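Local coordinates for protein dUTPase (Streptococcus mutans, PDB 3H6X) that probably hydrolyses dUTP to dUMP and diphosphate, as a trimeric jelly-roll enzyme of nucleotide metabolism, at residues R5-I10 with L18-E23; T11-E16 with V34-E39. All blocks are in the same frame, centred on the assembly; numbering follows the deposited sequence.

In the fold
Both contacts tie together the chain that runs from strand 6-9 to the first strands of the jelly roll. Their segments alternate in sequence, in the order 5-10, 11-16, 18-23, 34-39, the first and third making contact 1 and the second and fourth contact 2. The centres of contact 1 and contact 2 lie about 13 Å apart, and leucines join them. Leu9 CD1 packs 3.5 Å from Thr14 C, and Leu18 CD2 comes within 3.7 Å of Val34 O. Contact 1 is partly buried and borders a second subunit, whereas contact 2 sits at the surface within one subunit. In trimeric dUTPases the active sites form between subunits.

Contact 1: R5-I10 with L18-E23; sequences RGFELI and LLPKRE
The carboxylate of Glu8 is held at both oxygens, OE1 by a hydrogen bond with Tyr90 OH and OE2 by a salt bridge to Lys3 NZ, while the backbone of the same residue, at CA, rests 4.0 Å from Leu19 CD2. No hydrogen bond crosses between the segments; the side chains meet by apolar packing. Pro20 leans over one face of Phe7, its CD toward the CG end of the ring and its CG 3.6 Å from the Phe7 ring centroid, 11° off the normal, a CH-pi contact. Pro20 CD presses on Phe7 CG at 3.6 Å. Phe7 CG, anti to its carbonyl carbon (chi1 -61°), turns one ring face to the proline. Leu19 uses one branch, CD2, which lies 3.8 Å from both Phe7 O and Leu9 N and reaches the branch point of Leu9 at CG. Leu9 crosses Leu18 at about a right angle, its CD2 meeting Leu18 CB at 3.9 Å. Strand 6-9 pairs antiparallel with strand 52-55, and Phe7 packs on Val52, Ala54, the Phe124 ring and Ile130 of a second subunit; Pro20 touches Tyr30 and Leu32, so the Phe7-Pro20 pair packs between strand 52-55 and strand 30-33.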
loop_
_atom_site.group_PDB
_atom_site.type_symbol
_atom_site.label_atom_id
_atom_site.label_comp_id
_atom_site.label_asym_id
_atom_site.label_seq_id
_atom_site.Cartn_x
_atom_site.Cartn_y
_atom_site.Cartn_z
ATOM N N ARG B 5 -5.290 -4.126 21.596
ATOM C CA ARG B 5 -5.561 -3.330 20.392
ATOM C C ARG B 5 -6.991 -3.588 19.928
ATOM O O ARG B 5 -7.568 -4.624 20.254
ATOM C CB ARG B 5 -4.565 -3.659 19.278
ATOM C CG ARG B 5 -4.772 -5.077 18.695
ATOM C CD ARG B 5 -3.554 -5.503 17.848
ATOM N NE ARG B 5 -2.347 -5.664 18.666
ATOM C CZ ARG B 5 -2.039 -6.782 19.320
ATOM N NH1 ARG B 5 -2.839 -7.843 19.251
ATOM N NH2 ARG B 5 -0.925 -6.842 20.028
ATOM N N GLY B 6 -7.581 -2.635 19.207
ATOM C CA GLY B 6 -8.933 -2.845 18.718
ATOM C C GLY B 6 -9.604 -1.547 18.283
ATOM O O GLY B 6 -8.939 -0.505 18.145
ATOM N N PHE B 7 -10.917 -1.630 18.056
ATOM C CA PHE B 7 -11.722 -0.489 17.613
ATOM C C PHE B 7 -12.778 -0.135 18.634
ATOM O O PHE B 7 -13.311 -0.999 19.343
ATOM C CB PHE B 7 -12.457 -0.820 16.302
ATOM C CG PHE B 7 -11.540 -1.150 15.168
ATOM C CD1 PHE B 7 -10.972 -0.135 14.419
ATOM C CD2 PHE B 7 -11.227 -2.469 14.861
ATOM C CE1 PHE B 7 -10.102 -0.438 13.355
ATOM C CE2 PHE B 7 -10.367 -2.770 13.814
ATOM C CZ PHE B 7 -9.812 -1.749 13.056
ATOM N N GLU B 8 -13.107 1.151 18.664
ATOM C CA GLU B 8 -14.218 1.644 19.469
ATOM C C GLU B 8 -14.999 2.633 18.628
ATOM O O GLU B 8 -14.439 3.305 17.767
ATOM C CB GLU B 8 -13.700 2.344 20.723
ATOM C CG GLU B 8 -13.071 1.376 21.747
ATOM C CD GLU B 8 -12.359 2.097 22.865
ATOM O OE1 GLU B 8 -12.126 3.318 22.744
ATOM O OE2 GLU B 8 -12.030 1.422 23.872
ATOM N N LEU B 9 -16.305 2.712 18.857
ATOM C CA LEU B 9 -17.082 3.789 18.245
ATOM C C LEU B 9 -16.639 5.142 18.788
ATOM O O LEU B 9 -16.377 5.287 19.998
ATOM C CB LEU B 9 -18.567 3.618 18.576
ATOM C CG LEU B 9 -19.260 2.404 17.975
ATOM C CD1 LEU B 9 -20.708 2.322 18.440
ATOM C CD2 LEU B 9 -19.190 2.463 16.445
ATOM N N ILE B 10 -16.569 6.144 17.920
ATOM C CA ILE B 10 -16.345 7.502 18.419
ATOM C C ILE B 10 -17.647 7.976 19.056
ATOM O O ILE B 10 -18.694 7.384 18.839
ATOM C CB ILE B 10 -15.904 8.477 17.302
ATOM C CG1 ILE B 10 -16.986 8.589 16.220
ATOM C CG2 ILE B 10 -14.586 8.023 16.698
ATOM C CD1 ILE B 10 -16.722 9.681 15.193
ATOM N N LEU B 18 -21.095 -0.825 13.149
ATOM C CA LEU B 18 -19.888 -0.211 12.566
ATOM C C LEU B 18 -18.583 -0.766 13.120
ATOM O O LEU B 18 -17.519 -0.475 12.588
ATOM C CB LEU B 18 -19.880 1.303 12.775
ATOM C CG LEU B 18 -21.016 2.046 12.083
ATOM C CD1 LEU B 18 -21.030 3.535 12.459
ATOM C CD2 LEU B 18 -20.898 1.880 10.581
ATOM N N LEU B 19 -18.650 -1.542 14.195
ATOM C CA LEU B 19 -17.417 -2.080 14.768
ATOM C C LEU B 19 -16.862 -3.160 13.819
ATOM O O LEU B 19 -17.555 -4.125 13.518
ATOM C CB LEU B 19 -17.695 -2.659 16.164
ATOM C CG LEU B 19 -17.911 -1.598 17.261
ATOM C CD1 LEU B 19 -18.439 -2.241 18.527
ATOM C CD2 LEU B 19 -16.627 -0.836 17.547
ATOM N N PRO B 20 -15.612 -2.993 13.341
ATOM C CA PRO B 20 -15.101 -3.890 12.288
ATOM C C PRO B 20 -14.897 -5.329 12.748
ATOM O O PRO B 20 -14.503 -5.566 13.890
ATOM C CB PRO B 20 -13.737 -3.276 11.924
ATOM C CG PRO B 20 -13.840 -1.824 12.359
ATOM C CD PRO B 20 -14.708 -1.856 13.595
ATOM N N LYS B 21 -15.153 -6.273 11.841
ATOM C CA LYS B 21 -14.828 -7.666 12.123
ATOM C C LYS B 21 -14.119 -8.280 10.931
ATOM O O LYS B 21 -14.125 -7.706 9.836
ATOM C CB LYS B 21 -16.087 -8.464 12.459
ATOM C CG LYS B 21 -17.032 -8.645 11.298
ATOM C CD LYS B 21 -18.268 -9.441 11.715
ATOM C CE LYS B 21 -19.290 -9.532 10.577
ATOM N NZ LYS B 21 -20.493 -10.324 10.994
ATOM N N ARG B 22 -13.489 -9.431 11.141
ATOM C CA ARG B 22 -12.839 -10.128 10.035
ATOM C C ARG B 22 -13.860 -11.029 9.376
ATOM O O ARG B 22 -14.711 -11.619 10.065
ATOM C CB ARG B 22 -11.654 -10.957 10.529
ATOM C CG ARG B 22 -10.563 -10.128 11.176
ATOM C CD ARG B 22 -9.363 -10.990 11.478
ATOM N NE ARG B 22 -9.653 -11.981 12.505
ATOM C CZ ARG B 22 -9.094 -13.186 12.543
ATOM N NH1 ARG B 22 -8.233 -13.547 11.604
ATOM N NH2 ARG B 22 -9.386 -14.025 13.527
ATOM N N GLU B 23 -13.787 -11.131 8.054
ATOM C CA GLU B 23 -14.784 -11.875 7.304
ATOM C C GLU B 23 -14.630 -13.384 7.466
ATOM O O GLU B 23 -15.616 -14.121 7.448
ATOM C CB GLU B 23 -14.759 -11.489 5.814
ATOM C CG GLU B 23 -15.826 -12.233 5.031
ATOM C CD GLU B 23 -15.960 -11.767 3.603
ATOM O OE1 GLU B 23 -15.536 -10.632 3.305
ATOM O OE2 GLU B 23 -16.498 -12.546 2.785
#

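Contact 2: T11-E16 with V34-E39; sequences TDYTDE and VAERTE
Ala35 brings its methyl over one face of the Tyr13 ring, with CB 3.6 Å above the ring plane and off-centre, toward the CE1-CZ edge of the ring. The nearest ring atoms are on the hydroxyl side: Ala35 CB is 3.7 Å from both Tyr13 CZ and CE1. This is a CH-pi contact, 21° off the ring normal. The carbonyl oxygen of Ala35 also approaches the ring, at 3.7 Å from Tyr13 CE1. Next along the chain, Glu36 stands beside the phenol end of the tyrosine. Its CG sits between the backbone N and the carbonyl carbon (chi1 66°), and the chain beyond is extended, which carries the carboxylate across the hydroxyl end of Tyr13, roughly at a right angle to it. The carboxylate and ring planes are nearly perpendicular, 84° apart. A water bridges the two groups: it donates a hydrogen bond of 2.7 Å to Glu36 OE1 and makes a weak one, also 2.7 Å, with Tyr13 OH. The carboxylate and phenol are thus linked through a water, while the methyl packs on the ring face. Arg37 turns elsewhere, its NE forming a salt bridge with Glu114. At Thr38, where strand 38-40 begins, OG1 donates a 2.8 Å hydrogen bond back to Glu36 O; Thr38 and Glu36 both touch Pro49 as well. Tyr13, through Ala35 and Glu36, packs the loop after strand 6-9 onto the connection between strands 30-33 and 38-40, a loop-to-loop surface packing between strand connections of the dUTPase jelly-roll barrel.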
loop_
_atom_site.group_PDB
_atom_site.type_symbol
_atom_site.label_atom_id
_atom_site.label_comp_id
_atom_site.label_asym_id
_atom_site.label_seq_id
_atom_site.Cartn_x
_atom_site.Cartn_y
_atom_site.Cartn_z
ATOM N N THR B 11 -17.588 9.029 19.860
ATOM C CA THR B 11 -18.776 9.453 20.573
ATOM C C THR B 11 -19.938 9.844 19.644
ATOM O O THR B 11 -21.093 9.732 20.032
ATOM C CB THR B 11 -18.456 10.508 21.648
ATOM O OG1 THR B 11 -17.779 11.597 21.047
ATOM C CG2 THR B 11 -17.565 9.912 22.721
ATOM N N ASP B 12 -19.629 10.262 18.415
ATOM C CA ASP B 12 -20.643 10.735 17.475
ATOM C C ASP B 12 -21.515 9.621 16.888
ATOM O O ASP B 12 -22.531 9.897 16.247
ATOM C CB ASP B 12 -20.018 11.500 16.311
ATOM C CG ASP B 12 -19.656 12.927 16.672
ATOM O OD1 ASP B 12 -20.133 13.428 17.723
ATOM O OD2 ASP B 12 -18.908 13.538 15.880
ATOM N N TYR B 13 -21.109 8.370 17.080
ATOM C CA TYR B 13 -21.837 7.230 16.514
ATOM C C TYR B 13 -22.108 6.177 17.575
ATOM O O TYR B 13 -21.278 5.945 18.482
ATOM C CB TYR B 13 -21.083 6.625 15.316
ATOM C CG TYR B 13 -21.012 7.542 14.121
ATOM C CD1 TYR B 13 -22.049 7.591 13.181
ATOM C CD2 TYR B 13 -19.932 8.398 13.944
ATOM C CE1 TYR B 13 -21.986 8.450 12.111
ATOM C CE2 TYR B 13 -19.874 9.256 12.869
ATOM C CZ TYR B 13 -20.896 9.279 11.953
ATOM O OH TYR B 13 -20.830 10.140 10.892
ATOM N N THR B 14 -23.257 5.519 17.465
ATOM C CA THR B 14 -23.637 4.520 18.445
ATOM C C THR B 14 -24.018 3.170 17.828
ATOM O O THR B 14 -24.284 2.226 18.568
ATOM C CB THR B 14 -24.813 4.983 19.328
ATOM O OG1 THR B 14 -25.950 5.286 18.513
ATOM C CG2 THR B 14 -24.409 6.208 20.134
ATOM N N ASP B 15 -24.029 3.068 16.506
ATOM C CA ASP B 15 -24.415 1.823 15.835
ATOM C C ASP B 15 -23.288 0.806 15.914
ATOM O O ASP B 15 -22.269 0.946 15.238
ATOM C CB ASP B 15 -24.778 2.082 14.369
ATOM C CG ASP B 15 -25.327 0.845 13.669
ATOM O OD1 ASP B 15 -25.297 -0.251 14.283
ATOM O OD2 ASP B 15 -25.795 0.970 12.511
ATOM N N GLU B 16 -23.486 -0.242 16.716
ATOM C CA GLU B 16 -22.410 -1.215 16.923
ATOM C C GLU B 16 -22.128 -2.067 15.677
ATOM O O GLU B 16 -21.095 -2.760 15.602
ATOM C CB GLU B 16 -22.646 -2.044 18.183
ATOM C CG GLU B 16 -22.489 -1.146 19.425
ATOM C CD GLU B 16 -22.601 -1.893 20.730
ATOM O OE1 GLU B 16 -23.515 -2.735 20.859
ATOM O OE2 GLU B 16 -21.780 -1.623 21.641
ATOM N N VAL B 34 -18.866 2.359 6.134
ATOM C CA VAL B 34 -19.270 3.741 5.945
ATOM C C VAL B 34 -20.234 4.143 7.045
ATOM O O VAL B 34 -21.239 3.487 7.234
ATOM C CB VAL B 34 -19.934 3.891 4.552
ATOM C CG1 VAL B 34 -20.481 5.297 4.372
ATOM C CG2 VAL B 34 -18.902 3.560 3.454
ATOM N N ALA B 35 -19.929 5.216 7.782
ATOM C CA ALA B 35 -20.692 5.527 9.004
ATOM C C ALA B 35 -22.027 6.202 8.694
ATOM O O ALA B 35 -23.003 6.078 9.431
ATOM C CB ALA B 35 -19.880 6.413 9.921
ATOM N N GLU B 36 -22.053 6.929 7.588
ATOM C CA GLU B 36 -23.266 7.626 7.187
ATOM C C GLU B 36 -23.268 7.774 5.685
ATOM O O GLU B 36 -22.207 7.807 5.052
ATOM C CB GLU B 36 -23.327 9.009 7.822
ATOM C CG GLU B 36 -22.256 9.931 7.331
ATOM C CD GLU B 36 -22.382 11.338 7.902
ATOM O OE1 GLU B 36 -23.229 11.550 8.812
ATOM O OE2 GLU B 36 -21.615 12.221 7.435
ATOM N N ARG B 37 -24.453 7.881 5.103
ATOM C CA ARG B 37 -24.530 7.984 3.653
ATOM C C ARG B 37 -23.600 9.083 3.135
ATOM O O ARG B 37 -23.611 10.222 3.628
ATOM C CB ARG B 37 -25.973 8.241 3.203
ATOM C CG ARG B 37 -26.104 8.394 1.692
ATOM C CD ARG B 37 -27.510 8.807 1.256
ATOM N NE ARG B 37 -28.358 7.654 0.995
ATOM C CZ ARG B 37 -29.492 7.397 1.645
ATOM N NH1 ARG B 37 -29.921 8.219 2.602
ATOM N NH2 ARG B 37 -30.206 6.315 1.343
ATOM N N THR B 38 -22.787 8.742 2.141
ATOM C CA THR B 38 -21.775 9.663 1.641
ATOM C C THR B 38 -21.752 9.658 0.116
ATOM O O THR B 38 -21.587 8.611 -0.514
ATOM C CB THR B 38 -20.367 9.284 2.176
ATOM O OG1 THR B 38 -20.350 9.362 3.606
ATOM C CG2 THR B 38 -19.308 10.217 1.627
ATOM N N GLU B 39 -21.954 10.834 -0.470
ATOM C CA GLU B 39 -21.906 10.983 -1.926
ATOM C C GLU B 39 -20.525 11.444 -2.385
ATOM O O GLU B 39 -19.898 12.309 -1.758
ATOM C CB GLU B 39 -22.918 12.037 -2.378
ATOM C CG GLU B 39 -24.341 11.548 -2.468
ATOM C CD GLU B 39 -25.270 12.651 -2.947
ATOM O OE1 GLU B 39 -25.272 13.732 -2.317
ATOM O OE2 GLU B 39 -25.973 12.449 -3.958
HETATM O O HOH W 1 -23.224 11.284 11.470
#